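Local coordinates for putative YfrE protein (Vibrio parahaemolyticus RIMD 2210633, PDB 3BEE) that is of unknown function but has the TPR domain of CcmH/CycH-type proteins and probably takes part in cytochrome c maturation, at residues A[9-13]-A[31-35]; A[41-47]-A[68-72]; A[49-54]-A[64-68]. One frame throughout, in Å; residues are numbered along the deposited sequence.

Contact 1. Residues A[9-13]-A[31-35]; sequences LAAKA and LLEQA
L9 packs on L31, Q34 and A35 where helix 6-18 meets helix 26-38. The two run antiparallel, as in the helical hairpins of TPR proteins. This chain is the C-terminal piece of the longer protein. The segment axes approach to 8.2 Å at an angle of 159°. No hydrogen bond crosses between the segments, and the side chains meet through carbon atoms.

The side chain of L9 reaches in with CG beside the backbone N (chi1 -67°). Its branches divide the work. CD1 lies against Q34 CB at 3.9 Å, while CD2 meets L31 CD2 at 4.0 Å. The L9 side chain lies nearly perpendicular to that of L31. L31 CB also touches L9 O, which accepts the helix bond from A13 N. A10 follows, with CB 4.2 Å from A35 CB. The backbones are close here, with CA atoms 5.5 Å apart for A10 and L32. The A10 methyl also touches A44 of helix 43-55. K12 uses the start of its chain: CG rests 4.0 Å from L31 CD1. A13 completes the row. Its CB touches two leucines, 3.8 Å from L31 CB and 3.8 Å from L32 CD2.

Contact 2. Residues A[41-47]-A[68-72]; sequences YNEAALS and LLLDS
The carbonyl oxygen L68 O is approached by two groups. D71 N donates a hydrogen bond to it at 3.1 Å. The ring of Y41 comes edge-on, with L68 O near the ring plane and 3.2 Å from Y41 CE1. The ring C-H atoms at this edge, slightly positive, probably suit the oxygen. L68 CD1 packs on the same ring carbon. At the end of the ring, a water stands between Y41 OH and D71. It donates to D71 OD2 at 3.1 Å, and a short hydrogen bond joins it to Y41 OH. At the base of the ring, Y41 CB touches S72 CB at 4.0 Å.

The contact joins the start of helix 43-55 to the end region of helix 59-70, two antiparallel helices of the TPR-type array. N42 is the N-cap of the first. A45 N bonds to a lone pair of N42 OD1, 3.0 Å away, while N42 ND2 bonds to E39 and T7.

The apolar part of the contact is formed by L69 and L46. L69 has CG anti to the backbone N (chi1 178°); with chi2 at 49° this turns CD1 toward Y41 O, 3.6 Å away. The same methyl lies 3.9 Å from E43 CA. L46 and L69 lie alongside each other, pointing opposite ways, and L46 CD1 reaches L69 CA at 3.8 Å.

Contact 3. Residues A[49-54]-A[64-68]; sequences IANDHF and DTWVL. With EDO (1,2-ethanediol), chain D.
Helices 43-55 and 59-70 form an antiparallel hairpin of the TPR-type fold, and A50 and W66 meet where its two arms pack. The segment axes lie 9.2 Å apart at closest approach. A50 CB makes a CH-pi contact with the five-membered ring of W66, 3.4 Å from its centroid and 20° off the ring normal. The chain of W66 leaves its backbone with CG beside the backbone N (chi1 -77°), and the indole extends over this methyl. Beside it, T65 CB packs on A50 CB at 3.9 Å. T65 CG2 touches I49 CG2 at 3.8 Å, the two side chains standing roughly square to each other. T65 OG1 sits at the edge of the H53 ring, 3.5 Å from H53 CD2, but its hydrogen bond goes to E61 O. H53 ND1 is hydrogen-bonded to R58 NE.

The far edge of the indole meets F54, with CD1 near the indole plane and 3.8 Å from W66 CH2. N51 OD1 takes two donors: EDO O1 at 2.7 Å and a water. That water also accepts from W66 NE1 at 2.9 Å. EDO is probably from the crystallisation liquor, and its O2 lies over one face of F54.

The pairing is therefore apolar at its centre. The two arms make no direct hydrogen bond here. The indole N-H is satisfied by the water, which links it to the N51 amide oxygen.

From the N terminus, contact 1 comes first. It closes the turn between helix 6-18 and helix 26-38. The chain then passes into helix 43-55, and contacts 2 and 3 follow in series after contact 1. Both join helix 43-55 to helix 59-70. Contact 3 spans the shorter loop, near the turn between these helices. Contact 2 spans a wider loop that begins earlier and overlaps contact 3 at L68. L46 O also lies against T65 CG2. Contact 1 meets the later pair through helix 43-55. A10 CB packs on A45, and L32 touches A45 and I49. Helix 43-55 thus packs on the first hairpin, helices 6-18 and 26-38, and on its own partner, helix 59-70, which places four helices in one continuous array.

Contact 1. Residues A[9-13]-A[31-35]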
# COMPACT_ATOMS: atom_id res chain seq x y z
N LEU A 9 -3.74 9.08 -7.83
CA LEU A 9 -4.31 7.81 -8.27
C LEU A 9 -4.52 6.85 -7.09
O LEU A 9 -5.58 6.23 -6.96
CB LEU A 9 -3.42 7.19 -9.37
CG LEU A 9 -3.35 7.96 -10.72
CD1 LEU A 9 -2.35 7.28 -11.66
CD2 LEU A 9 -4.68 8.05 -11.40
N ALA A 10 -3.53 6.76 -6.20
CA ALA A 10 -3.59 5.89 -5.03
C ALA A 10 -4.61 6.40 -4.05
O ALA A 10 -5.25 5.60 -3.38
CB ALA A 10 -2.26 5.79 -4.37
N ALA A 11 -4.77 7.72 -3.97
CA ALA A 11 -5.79 8.29 -3.09
C ALA A 11 -7.21 7.94 -3.58
O ALA A 11 -8.09 7.63 -2.77
CB ALA A 11 -5.62 9.83 -2.96
N LYS A 12 -7.45 7.98 -4.88
CA LYS A 12 -8.78 7.55 -5.33
C LYS A 12 -8.95 6.07 -5.03
O LYS A 12 -10.00 5.66 -4.54
CB LYS A 12 -9.05 7.82 -6.82
CG LYS A 12 -10.54 7.60 -7.16
CD LYS A 12 -10.91 7.99 -8.58
CE LYS A 12 -12.36 7.64 -8.84
NZ LYS A 12 -12.86 8.19 -10.10
N ALA A 13 -7.91 5.28 -5.30
CA ALA A 13 -8.01 3.85 -4.99
C ALA A 13 -8.39 3.64 -3.53
O ALA A 13 -9.21 2.79 -3.21
CB ALA A 13 -6.72 3.13 -5.30
N LEU A 31 -6.22 1.37 -10.54
CA LEU A 31 -5.73 2.67 -10.02
C LEU A 31 -4.41 2.53 -9.29
O LEU A 31 -3.49 3.33 -9.51
CB LEU A 31 -6.77 3.37 -9.11
CG LEU A 31 -7.94 4.03 -9.84
CD1 LEU A 31 -9.11 4.23 -8.88
CD2 LEU A 31 -7.56 5.37 -10.48
N LEU A 32 -4.29 1.49 -8.46
CA LEU A 32 -3.03 1.16 -7.79
C LEU A 32 -1.94 0.77 -8.77
O LEU A 32 -0.81 1.26 -8.65
CB LEU A 32 -3.23 0.02 -6.79
CG LEU A 32 -4.09 0.37 -5.57
CD1 LEU A 32 -4.32 -0.91 -4.78
CD2 LEU A 32 -3.41 1.42 -4.69
N GLU A 33 -2.25 -0.08 -9.75
CA GLU A 33 -1.28 -0.46 -10.77
C GLU A 33 -0.71 0.76 -11.46
O GLU A 33 0.48 0.81 -11.78
CB GLU A 33 -1.90 -1.37 -11.83
CG GLU A 33 -1.99 -2.81 -11.40
CD GLU A 33 -2.69 -3.70 -12.42
OE1 GLU A 33 -2.82 -3.31 -13.63
OE2 GLU A 33 -3.10 -4.81 -12.01
N GLN A 34 -1.58 1.74 -11.72
CA GLN A 34 -1.18 2.95 -12.42
C GLN A 34 -0.35 3.88 -11.57
O GLN A 34 0.59 4.47 -12.07
CB GLN A 34 -2.40 3.66 -12.99
CG GLN A 34 -3.02 2.84 -14.11
CD GLN A 34 -2.04 2.71 -15.24
OE1 GLN A 34 -1.51 1.62 -15.53
NE2 GLN A 34 -1.77 3.84 -15.89
N ALA A 35 -0.71 4.01 -10.29
CA ALA A 35 0.15 4.70 -9.33
C ALA A 35 1.56 4.10 -9.33
O ALA A 35 2.54 4.84 -9.36
CB ALA A 35 -0.45 4.63 -7.92

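Contact 2. Residues A[41-47]-A[68-72]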
# COMPACT_ATOMS: atom_id res chain seq x y z
N TYR A 41 7.61 2.87 -6.04
CA TYR A 41 7.68 2.82 -4.57
C TYR A 41 6.71 3.81 -3.91
O TYR A 41 6.90 4.26 -2.78
CB TYR A 41 9.14 2.99 -4.07
CG TYR A 41 10.00 1.80 -4.46
CD1 TYR A 41 10.06 0.67 -3.64
CD2 TYR A 41 10.71 1.79 -5.66
CE1 TYR A 41 10.81 -0.45 -4.00
CE2 TYR A 41 11.48 0.68 -6.03
CZ TYR A 41 11.52 -0.43 -5.20
OH TYR A 41 12.27 -1.53 -5.55
N ASN A 42 5.63 4.13 -4.63
CA ASN A 42 4.64 5.05 -4.10
C ASN A 42 4.11 4.56 -2.74
O ASN A 42 3.64 3.44 -2.62
CB ASN A 42 3.50 5.25 -5.07
CG ASN A 42 2.57 6.33 -4.62
OD1 ASN A 42 1.60 6.07 -3.91
ND2 ASN A 42 2.88 7.57 -4.99
N GLU A 43 4.20 5.44 -1.75
CA GLU A 43 3.87 5.11 -0.38
C GLU A 43 2.40 4.86 -0.21
O GLU A 43 2.02 3.87 0.36
CB GLU A 43 4.32 6.23 0.56
CG GLU A 43 4.21 5.83 2.07
CD GLU A 43 5.04 6.76 3.00
OE1 GLU A 43 5.62 7.77 2.49
OE2 GLU A 43 5.11 6.47 4.22
N ALA A 44 1.56 5.77 -0.71
CA ALA A 44 0.11 5.60 -0.62
C ALA A 44 -0.37 4.26 -1.23
O ALA A 44 -1.21 3.58 -0.65
CB ALA A 44 -0.60 6.77 -1.25
N ALA A 45 0.18 3.90 -2.39
CA ALA A 45 -0.23 2.71 -3.13
C ALA A 45 0.22 1.41 -2.45
O ALA A 45 -0.59 0.52 -2.21
CB ALA A 45 0.29 2.78 -4.56
N LEU A 46 1.51 1.31 -2.13
CA LEU A 46 2.04 0.12 -1.50
C LEU A 46 1.45 -0.05 -0.12
O LEU A 46 1.24 -1.17 0.36
CB LEU A 46 3.57 0.19 -1.42
CG LEU A 46 4.31 0.02 -2.75
CD1 LEU A 46 5.84 0.08 -2.54
CD2 LEU A 46 3.93 -1.29 -3.42
N SER A 47 1.19 1.07 0.53
CA SER A 47 0.60 1.04 1.83
C SER A 47 -0.84 0.49 1.81
O SER A 47 -1.21 -0.34 2.65
CB SER A 47 0.71 2.43 2.49
OG SER A 47 -0.18 2.51 3.54
N LEU A 68 9.32 -4.23 0.74
CA LEU A 68 9.50 -3.63 -0.57
C LEU A 68 9.40 -2.10 -0.50
O LEU A 68 10.24 -1.39 -1.03
CB LEU A 68 8.49 -4.22 -1.59
CG LEU A 68 8.60 -3.74 -3.04
CD1 LEU A 68 9.89 -4.22 -3.73
CD2 LEU A 68 7.39 -4.17 -3.87
N LEU A 69 8.39 -1.59 0.20
CA LEU A 69 8.25 -0.15 0.42
C LEU A 69 9.49 0.45 1.10
O LEU A 69 9.92 1.56 0.74
CB LEU A 69 6.98 0.15 1.23
CG LEU A 69 6.66 1.61 1.61
CD1 LEU A 69 6.75 2.57 0.39
CD2 LEU A 69 5.29 1.69 2.25
N LEU A 70 10.07 -0.27 2.06
CA LEU A 70 11.26 0.20 2.79
C LEU A 70 12.45 0.45 1.87
O LEU A 70 13.36 1.19 2.24
CB LEU A 70 11.64 -0.77 3.91
CG LEU A 70 10.67 -0.85 5.10
CD1 LEU A 70 11.07 -1.99 6.11
CD2 LEU A 70 10.64 0.51 5.81
N ASP A 71 12.46 -0.17 0.69
CA ASP A 71 13.57 0.04 -0.26
C ASP A 71 13.46 1.38 -0.99
O ASP A 71 14.38 1.75 -1.74
CB ASP A 71 13.74 -1.13 -1.25
CG ASP A 71 15.18 -1.37 -1.58
OD1 ASP A 71 16.03 -1.12 -0.69
OD2 ASP A 71 15.50 -1.78 -2.72
N SER A 72 12.35 2.09 -0.77
CA SER A 72 12.18 3.47 -1.22
C SER A 72 13.37 4.35 -0.82
O SER A 72 13.89 4.24 0.29
CB SER A 72 10.93 4.09 -0.62
OG SER A 72 10.71 5.39 -1.15
O HOH W 1 13.32 -3.33 -4.19

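Contact 3. Residues A[49-54]-A[64-68]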
# COMPACT_ATOMS: atom_id res chain seq x y z
N ILE A 49 -2.01 -1.63 -0.45
CA ILE A 49 -1.83 -3.04 -0.79
C ILE A 49 -1.45 -3.87 0.45
O ILE A 49 -2.05 -4.94 0.72
CB ILE A 49 -0.79 -3.20 -1.94
CG1 ILE A 49 -1.36 -2.66 -3.27
CG2 ILE A 49 -0.30 -4.68 -2.07
CD1 ILE A 49 -0.29 -2.34 -4.36
N ALA A 50 -0.45 -3.38 1.20
CA ALA A 50 -0.02 -4.03 2.48
C ALA A 50 -1.15 -4.10 3.48
O ALA A 50 -1.32 -5.11 4.14
CB ALA A 50 1.16 -3.27 3.11
N ASN A 51 -1.88 -2.99 3.65
CA ASN A 51 -2.96 -2.92 4.61
C ASN A 51 -4.03 -3.89 4.21
O ASN A 51 -4.57 -4.56 5.06
CB ASN A 51 -3.57 -1.50 4.67
CG ASN A 51 -2.66 -0.52 5.40
OD1 ASN A 51 -1.69 -0.93 6.03
ND2 ASN A 51 -2.99 0.79 5.34
N ASP A 52 -4.35 -3.97 2.92
CA ASP A 52 -5.34 -4.92 2.44
C ASP A 52 -4.95 -6.39 2.75
O ASP A 52 -5.79 -7.19 3.18
CB ASP A 52 -5.60 -4.76 0.94
CG ASP A 52 -6.55 -5.82 0.39
OD1 ASP A 52 -7.71 -5.84 0.84
OD2 ASP A 52 -6.14 -6.64 -0.48
N HIS A 53 -3.70 -6.75 2.47
CA HIS A 53 -3.17 -8.05 2.91
C HIS A 53 -3.39 -8.24 4.43
O HIS A 53 -3.92 -9.25 4.87
CB HIS A 53 -1.67 -8.13 2.57
CG HIS A 53 -1.39 -8.36 1.12
ND1 HIS A 53 -2.05 -9.32 0.37
CD2 HIS A 53 -0.49 -7.78 0.28
CE1 HIS A 53 -1.57 -9.31 -0.87
NE2 HIS A 53 -0.63 -8.39 -0.95
N PHE A 54 -3.00 -7.25 5.23
CA PHE A 54 -3.05 -7.38 6.68
C PHE A 54 -4.49 -7.66 7.16
O PHE A 54 -4.73 -8.59 7.94
CB PHE A 54 -2.49 -6.12 7.33
CG PHE A 54 -2.40 -6.19 8.84
CD1 PHE A 54 -1.22 -6.61 9.45
CD2 PHE A 54 -3.49 -5.82 9.63
CE1 PHE A 54 -1.12 -6.70 10.87
CE2 PHE A 54 -3.40 -5.89 11.07
CZ PHE A 54 -2.21 -6.32 11.66
N ASP A 64 5.91 -8.58 3.09
CA ASP A 64 6.64 -8.52 1.83
C ASP A 64 6.44 -7.16 1.15
O ASP A 64 7.37 -6.63 0.55
CB ASP A 64 6.16 -9.62 0.88
CG ASP A 64 6.56 -11.01 1.34
OD1 ASP A 64 7.42 -11.13 2.22
OD2 ASP A 64 5.99 -12.00 0.83
N THR A 65 5.22 -6.64 1.23
CA THR A 65 4.88 -5.35 0.60
C THR A 65 5.54 -4.20 1.37
O THR A 65 6.07 -3.27 0.77
CB THR A 65 3.34 -5.14 0.53
OG1 THR A 65 2.72 -6.32 0.01
CG2 THR A 65 3.00 -3.95 -0.36
N TRP A 66 5.51 -4.28 2.69
CA TRP A 66 6.16 -3.26 3.54
C TRP A 66 7.68 -3.29 3.39
O TRP A 66 8.31 -2.23 3.37
CB TRP A 66 5.76 -3.42 5.01
CG TRP A 66 4.38 -2.90 5.34
CD1 TRP A 66 3.82 -1.70 4.91
CD2 TRP A 66 3.39 -3.54 6.17
NE1 TRP A 66 2.53 -1.57 5.43
CE2 TRP A 66 2.25 -2.68 6.20
CE3 TRP A 66 3.35 -4.74 6.90
CZ2 TRP A 66 1.07 -3.00 6.94
CZ3 TRP A 66 2.21 -5.06 7.62
CH2 TRP A 66 1.06 -4.19 7.62
N VAL A 67 8.26 -4.48 3.26
CA VAL A 67 9.71 -4.60 3.12
C VAL A 67 10.14 -4.01 1.77
O VAL A 67 11.17 -3.35 1.67
CB VAL A 67 10.18 -6.06 3.31
CG1 VAL A 67 11.70 -6.20 2.97
CG2 VAL A 67 9.92 -6.54 4.74
N LEU A 68 9.32 -4.23 0.74
CA LEU A 68 9.50 -3.63 -0.57
C LEU A 68 9.40 -2.10 -0.50
O LEU A 68 10.24 -1.39 -1.03
CB LEU A 68 8.49 -4.22 -1.59
CG LEU A 68 8.60 -3.74 -3.04
CD1 LEU A 68 9.89 -4.22 -3.73
CD2 LEU A 68 7.39 -4.17 -3.87
C1 EDO D . -2.23 -1.91 9.74
O1 EDO D . -2.48 -2.01 8.32
C2 EDO D . -0.77 -2.17 10.07
O2 EDO D . -0.67 -2.70 11.39
O HOH W 2 0.84 0.77 5.76